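Long-range contact in ABC transporter, periplasmic substrate-binding protein (Thermotoga maritima, PDB 2HPG), which probably captures a solute in the periplasm and hands it to the membrane permease of a tripartite ATP-independent (TRAP) transporter: residues Thr10-Tyr23 against Arg63-Ala75. Numbering follows the deposited sequence. Where two conformers were deposited one is given.
Sequences TLRFGHVLAPGEPY and RMGAPVGWNTDSA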
loop_
_atom_site.group_PDB
_atom_site.type_symbol
_atom_site.label_atom_id
_atom_site.label_comp_id
_atom_site.label_asym_id
_atom_site.label_seq_id
_atom_site.Cartn_x
_atom_site.Cartn_y
_atom_site.Cartn_z
ATOM N N THR A 10 -9.858 12.601 -20.932
ATOM C CA THR A 10 -8.921 11.485 -20.888
ATOM C C THR A 10 -8.099 11.606 -19.609
ATOM O O THR A 10 -7.632 12.702 -19.266
ATOM C CB THR A 10 -8.027 11.441 -22.131
ATOM O OG1 THR A 10 -8.850 11.262 -23.284
ATOM C CG2 THR A 10 -7.056 10.274 -22.064
ATOM N N LEU A 11 -8.011 10.491 -18.873
ATOM C CA LEU A 11 -7.214 10.393 -17.644
ATOM C C LEU A 11 -6.105 9.376 -17.896
ATOM O O LEU A 11 -6.386 8.265 -18.330
ATOM C CB LEU A 11 -8.081 9.917 -16.462
ATOM C CG LEU A 11 -7.348 9.739 -15.117
ATOM C CD1 LEU A 11 -6.768 11.054 -14.609
ATOM C CD2 LEU A 11 -8.289 9.114 -14.058
ATOM N N ARG A 12 -4.858 9.754 -17.613
ATOM C CA ARG A 12 -3.730 8.819 -17.657
ATOM C C ARG A 12 -3.309 8.451 -16.236
ATOM O O ARG A 12 -2.851 9.297 -15.479
ATOM C CB ARG A 12 -2.584 9.437 -18.444
ATOM C CG ARG A 12 -3.072 9.867 -19.805
ATOM C CD ARG A 12 -1.982 10.210 -20.805
ATOM N NE ARG A 12 -2.613 10.468 -22.099
ATOM C CZ ARG A 12 -3.287 11.570 -22.414
ATOM N NH1 ARG A 12 -3.420 12.586 -21.557
ATOM N NH2 ARG A 12 -3.837 11.663 -23.605
ATOM N N PHE A 13 -3.478 7.182 -15.888
ATOM C CA PHE A 13 -3.324 6.739 -14.515
ATOM C C PHE A 13 -2.145 5.805 -14.395
ATOM O O PHE A 13 -2.161 4.745 -15.000
ATOM C CB PHE A 13 -4.586 6.025 -14.064
ATOM C CG PHE A 13 -4.727 5.963 -12.573
ATOM C CD1 PHE A 13 -5.384 6.965 -11.890
ATOM C CD2 PHE A 13 -4.190 4.912 -11.859
ATOM C CE1 PHE A 13 -5.508 6.928 -10.515
ATOM C CE2 PHE A 13 -4.305 4.874 -10.486
ATOM C CZ PHE A 13 -4.970 5.884 -9.815
ATOM N N GLY A 14 -1.146 6.178 -13.593
ATOM C CA GLY A 14 0.104 5.435 -13.560
ATOM C C GLY A 14 0.496 4.755 -12.261
ATOM O O GLY A 14 -0.177 4.859 -11.236
ATOM N N HIS A 15 1.629 4.068 -12.319
ATOM C CA HIS A 15 2.171 3.360 -11.174
ATOM C C HIS A 15 1.296 2.206 -10.699
ATOM O O HIS A 15 1.265 1.901 -9.516
ATOM C CB HIS A 15 2.458 4.332 -10.008
ATOM C CG HIS A 15 3.698 5.149 -10.202
ATOM N ND1 HIS A 15 4.228 5.948 -9.208
ATOM C CD2 HIS A 15 4.513 5.292 -11.275
ATOM C CE1 HIS A 15 5.311 6.555 -9.668
ATOM N NE2 HIS A 15 5.504 6.176 -10.920
ATOM N N VAL A 16 0.621 1.522 -11.619
ATOM C CA VAL A 16 -0.253 0.429 -11.220
ATOM C C VAL A 16 0.484 -0.921 -11.120
ATOM O O VAL A 16 -0.140 -1.979 -11.241
ATOM C CB VAL A 16 -1.481 0.310 -12.142
ATOM C CG1 VAL A 16 -2.151 1.658 -12.293
ATOM C CG2 VAL A 16 -1.108 -0.293 -13.504
ATOM N N LEU A 17 1.788 -0.869 -10.844
ATOM C CA LEU A 17 2.608 -2.050 -10.594
ATOM C C LEU A 17 2.863 -2.827 -11.893
ATOM O O LEU A 17 2.849 -2.211 -12.966
ATOM C CB LEU A 17 2.048 -2.900 -9.432
ATOM C CG LEU A 17 1.717 -2.109 -8.154
ATOM C CD1 LEU A 17 1.371 -3.026 -7.009
ATOM C CD2 LEU A 17 2.864 -1.186 -7.754
ATOM N N ALA A 18 3.172 -4.126 -11.805
ATOM C CA ALA A 18 3.713 -4.861 -12.950
ATOM C C ALA A 18 2.619 -5.200 -13.937
ATOM O O ALA A 18 1.485 -5.447 -13.520
ATOM C CB ALA A 18 4.437 -6.147 -12.499
ATOM N N PRO A 19 2.950 -5.198 -15.247
ATOM C CA PRO A 19 2.026 -5.583 -16.295
ATOM C C PRO A 19 1.465 -7.000 -16.148
ATOM O O PRO A 19 2.220 -7.966 -15.951
ATOM C CB PRO A 19 2.874 -5.475 -17.573
ATOM C CG PRO A 19 3.951 -4.571 -17.251
ATOM C CD PRO A 19 4.244 -4.756 -15.797
ATOM N N GLY A 20 0.147 -7.110 -16.292
ATOM C CA GLY A 20 -0.557 -8.371 -16.185
ATOM C C GLY A 20 -0.949 -8.810 -14.778
ATOM O O GLY A 20 -1.750 -9.732 -14.629
ATOM N N GLU A 21 -0.395 -8.178 -13.741
ATOM C CA GLU A 21 -0.606 -8.646 -12.378
ATOM C C GLU A 21 -1.960 -8.142 -11.867
ATOM O O GLU A 21 -2.577 -7.312 -12.510
ATOM C CB GLU A 21 0.546 -8.196 -11.487
ATOM C CG GLU A 21 1.869 -8.880 -11.820
ATOM C CD GLU A 21 1.838 -10.393 -11.589
ATOM O OE1 GLU A 21 1.405 -10.828 -10.499
ATOM O OE2 GLU A 21 2.273 -11.160 -12.482
ATOM N N PRO A 22 -2.448 -8.671 -10.731
ATOM C CA PRO A 22 -3.815 -8.343 -10.255
ATOM C C PRO A 22 -4.218 -6.875 -10.187
ATOM O O PRO A 22 -5.355 -6.541 -10.543
ATOM C CB PRO A 22 -3.859 -8.990 -8.870
ATOM C CG PRO A 22 -2.952 -10.168 -9.010
ATOM C CD PRO A 22 -1.803 -9.650 -9.837
ATOM N N TYR A 23 -3.325 -6.008 -9.726
ATOM C CA TYR A 23 -3.625 -4.581 -9.655
ATOM C C TYR A 23 -3.915 -4.019 -11.027
ATOM O O TYR A 23 -4.929 -3.365 -11.238
ATOM C CB TYR A 23 -2.452 -3.807 -9.024
ATOM C CG TYR A 23 -2.679 -3.368 -7.589
ATOM C CD1 TYR A 23 -3.302 -4.199 -6.678
ATOM C CD2 TYR A 23 -2.271 -2.123 -7.161
ATOM C CE1 TYR A 23 -3.527 -3.797 -5.366
ATOM C CE2 TYR A 23 -2.479 -1.710 -5.852
ATOM C CZ TYR A 23 -3.108 -2.562 -4.957
ATOM O OH TYR A 23 -3.299 -2.164 -3.650
ATOM N N ARG A 63 -0.575 18.669 -8.539
ATOM C CA ARG A 63 -0.689 20.085 -8.144
ATOM C C ARG A 63 -0.867 20.990 -9.374
ATOM O O ARG A 63 -1.657 21.936 -9.352
ATOM C CB ARG A 63 0.548 20.525 -7.333
ATOM C CG ARG A 63 0.243 21.340 -6.074
ATOM C CD ARG A 63 -0.110 22.790 -6.370
ATOM N NE ARG A 63 -0.704 23.461 -5.208
ATOM C CZ ARG A 63 -2.010 23.540 -4.946
ATOM N NH1 ARG A 63 -2.915 22.990 -5.754
ATOM N NH2 ARG A 63 -2.420 24.178 -3.859
HETATM N N MSE A 64 -0.133 20.676 -10.442
HETATM C CA MSE A 64 -0.188 21.421 -11.702
HETATM C C MSE A 64 -1.538 21.299 -12.443
HETATM O O MSE A 64 -1.798 22.058 -13.383
HETATM C CB MSE A 64 0.964 20.973 -12.625
HETATM C CG MSE A 64 2.337 21.547 -12.253
HETATM SE SE MSE A 64 3.893 20.486 -12.867
HETATM C CE MSE A 64 5.294 21.720 -12.254
ATOM N N GLY A 65 -2.378 20.340 -12.048
ATOM C CA GLY A 65 -3.723 20.196 -12.631
ATOM C C GLY A 65 -3.810 19.326 -13.882
ATOM O O GLY A 65 -4.869 19.265 -14.529
ATOM N N ALA A 66 -2.708 18.652 -14.219
ATOM C CA ALA A 66 -2.662 17.690 -15.342
ATOM C C ALA A 66 -3.708 16.572 -15.179
ATOM O O ALA A 66 -4.065 16.223 -14.052
ATOM C CB ALA A 66 -1.270 17.085 -15.450
ATOM N N PRO A 67 -4.202 16.011 -16.299
ATOM C CA PRO A 67 -5.150 14.889 -16.284
ATOM C C PRO A 67 -4.435 13.569 -16.016
ATOM O O PRO A 67 -4.372 12.681 -16.870
ATOM C CB PRO A 67 -5.743 14.921 -17.692
ATOM C CG PRO A 67 -4.649 15.448 -18.542
ATOM C CD PRO A 67 -3.868 16.427 -17.673
ATOM N N VAL A 68 -3.911 13.454 -14.804
ATOM C CA VAL A 68 -3.109 12.312 -14.412
ATOM C C VAL A 68 -3.513 11.815 -13.015
ATOM O O VAL A 68 -4.006 12.581 -12.184
ATOM C CB VAL A 68 -1.601 12.661 -14.464
ATOM C CG1 VAL A 68 -1.222 13.563 -13.310
ATOM C CG2 VAL A 68 -0.767 11.394 -14.441
ATOM N N GLY A 69 -3.320 10.517 -12.786
ATOM C CA GLY A 69 -3.528 9.925 -11.482
ATOM C C GLY A 69 -2.424 8.968 -11.132
ATOM O O GLY A 69 -1.653 8.554 -12.007
ATOM N N TRP A 70 -2.329 8.625 -9.849
ATOM C CA TRP A 70 -1.325 7.676 -9.395
ATOM C C TRP A 70 -1.856 6.762 -8.305
ATOM O O TRP A 70 -2.643 7.173 -7.432
ATOM C CB TRP A 70 -0.074 8.390 -8.860
ATOM C CG TRP A 70 0.478 9.396 -9.783
ATOM C CD1 TRP A 70 0.282 10.750 -9.740
ATOM C CD2 TRP A 70 1.325 9.146 -10.910
ATOM N NE1 TRP A 70 0.945 11.356 -10.783
ATOM C CE2 TRP A 70 1.594 10.392 -11.516
ATOM C CE3 TRP A 70 1.866 7.991 -11.475
ATOM C CZ2 TRP A 70 2.403 10.513 -12.649
ATOM C CZ3 TRP A 70 2.670 8.109 -12.610
ATOM C CH2 TRP A 70 2.926 9.359 -13.184
ATOM N N ASN A 71 -1.395 5.518 -8.377
ATOM C CA ASN A 71 -1.485 4.553 -7.303
ATOM C C ASN A 71 -0.333 4.850 -6.368
ATOM O O ASN A 71 0.808 4.532 -6.688
ATOM C CB ASN A 71 -1.356 3.144 -7.896
ATOM C CG ASN A 71 -1.222 2.047 -6.840
ATOM O OD1 ASN A 71 -2.099 1.874 -6.007
ATOM N ND2 ASN A 71 -0.149 1.255 -6.929
ATOM N N THR A 72 -0.605 5.484 -5.233
ATOM C CA THR A 72 0.468 5.829 -4.291
ATOM C C THR A 72 0.121 5.267 -2.898
ATOM O O THR A 72 -0.599 4.281 -2.803
ATOM C CB THR A 72 0.704 7.351 -4.293
ATOM O OG1 THR A 72 1.833 7.676 -3.475
ATOM C CG2 THR A 72 -0.517 8.090 -3.815
ATOM N N ASP A 73 0.641 5.863 -1.820
ATOM C CA ASP A 73 0.287 5.419 -0.469
ATOM C C ASP A 73 0.373 6.554 0.556
ATOM O O ASP A 73 0.779 7.666 0.211
ATOM C CB ASP A 73 1.158 4.240 -0.069
ATOM C CG ASP A 73 2.626 4.581 -0.040
ATOM O OD1 ASP A 73 2.996 5.734 0.281
ATOM O OD2 ASP A 73 3.415 3.667 -0.316
ATOM N N SER A 74 -0.034 6.281 1.800
ATOM C CA SER A 74 -0.067 7.316 2.847
ATOM C C SER A 74 1.328 7.659 3.368
ATOM O O SER A 74 1.521 8.675 4.024
ATOM C CB SER A 74 -1.007 6.936 3.998
ATOM O OG SER A 74 -0.552 5.800 4.717
ATOM N N ALA A 75 2.318 6.829 3.066
ATOM C CA ALA A 75 3.687 7.163 3.377
ATOM C C ALA A 75 4.134 8.334 2.489
ATOM O O ALA A 75 4.976 9.136 2.885
ATOM C CB ALA A 75 4.597 5.949 3.199
#
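The W70 indole turns an edge of its six-membered ring onto the face of the H15 imidazole, an edge-to-face pair with centroids 4.6 Å apart and planes at 56°. The CE3-CZ3 edge does the touching, W70 CE3 3.6 Å from H15 CG; on the indole's own face V68 CG2 packs toward the rim. The CA-CB bond of H15 points toward 63-75, the ring lies against W70, and its NE2 is hydrogen-bonded to E56, which helps to hold the ring's rotation. G14 C approaches the indole obliquely, 3.6 Å from W70 CE3. Strands 10-14 and 68-73 run parallel in the sheet of this periplasmic binding protein fold, 9-14 taking 42-47 on its other edge. Four backbone bonds join the two segments, from the nearly straight R12 N to P67 O (3.1 Å), just ahead of strand 68-73, to N71 N to G14 O (3.2 Å). On the opposite face of the sheet F13, CG anti to its backbone N (chi1 -160°), lays its ring over the G69-W70 peptide, CD1 3.5 Å from G69 CA; F27 and W30 of helix 22-37 meet the same ring. Past the end of strand 10-14, the N71 amide lies at the edge of the Y23 ring, planes 69° apart, while Y23 OH bonds to N229.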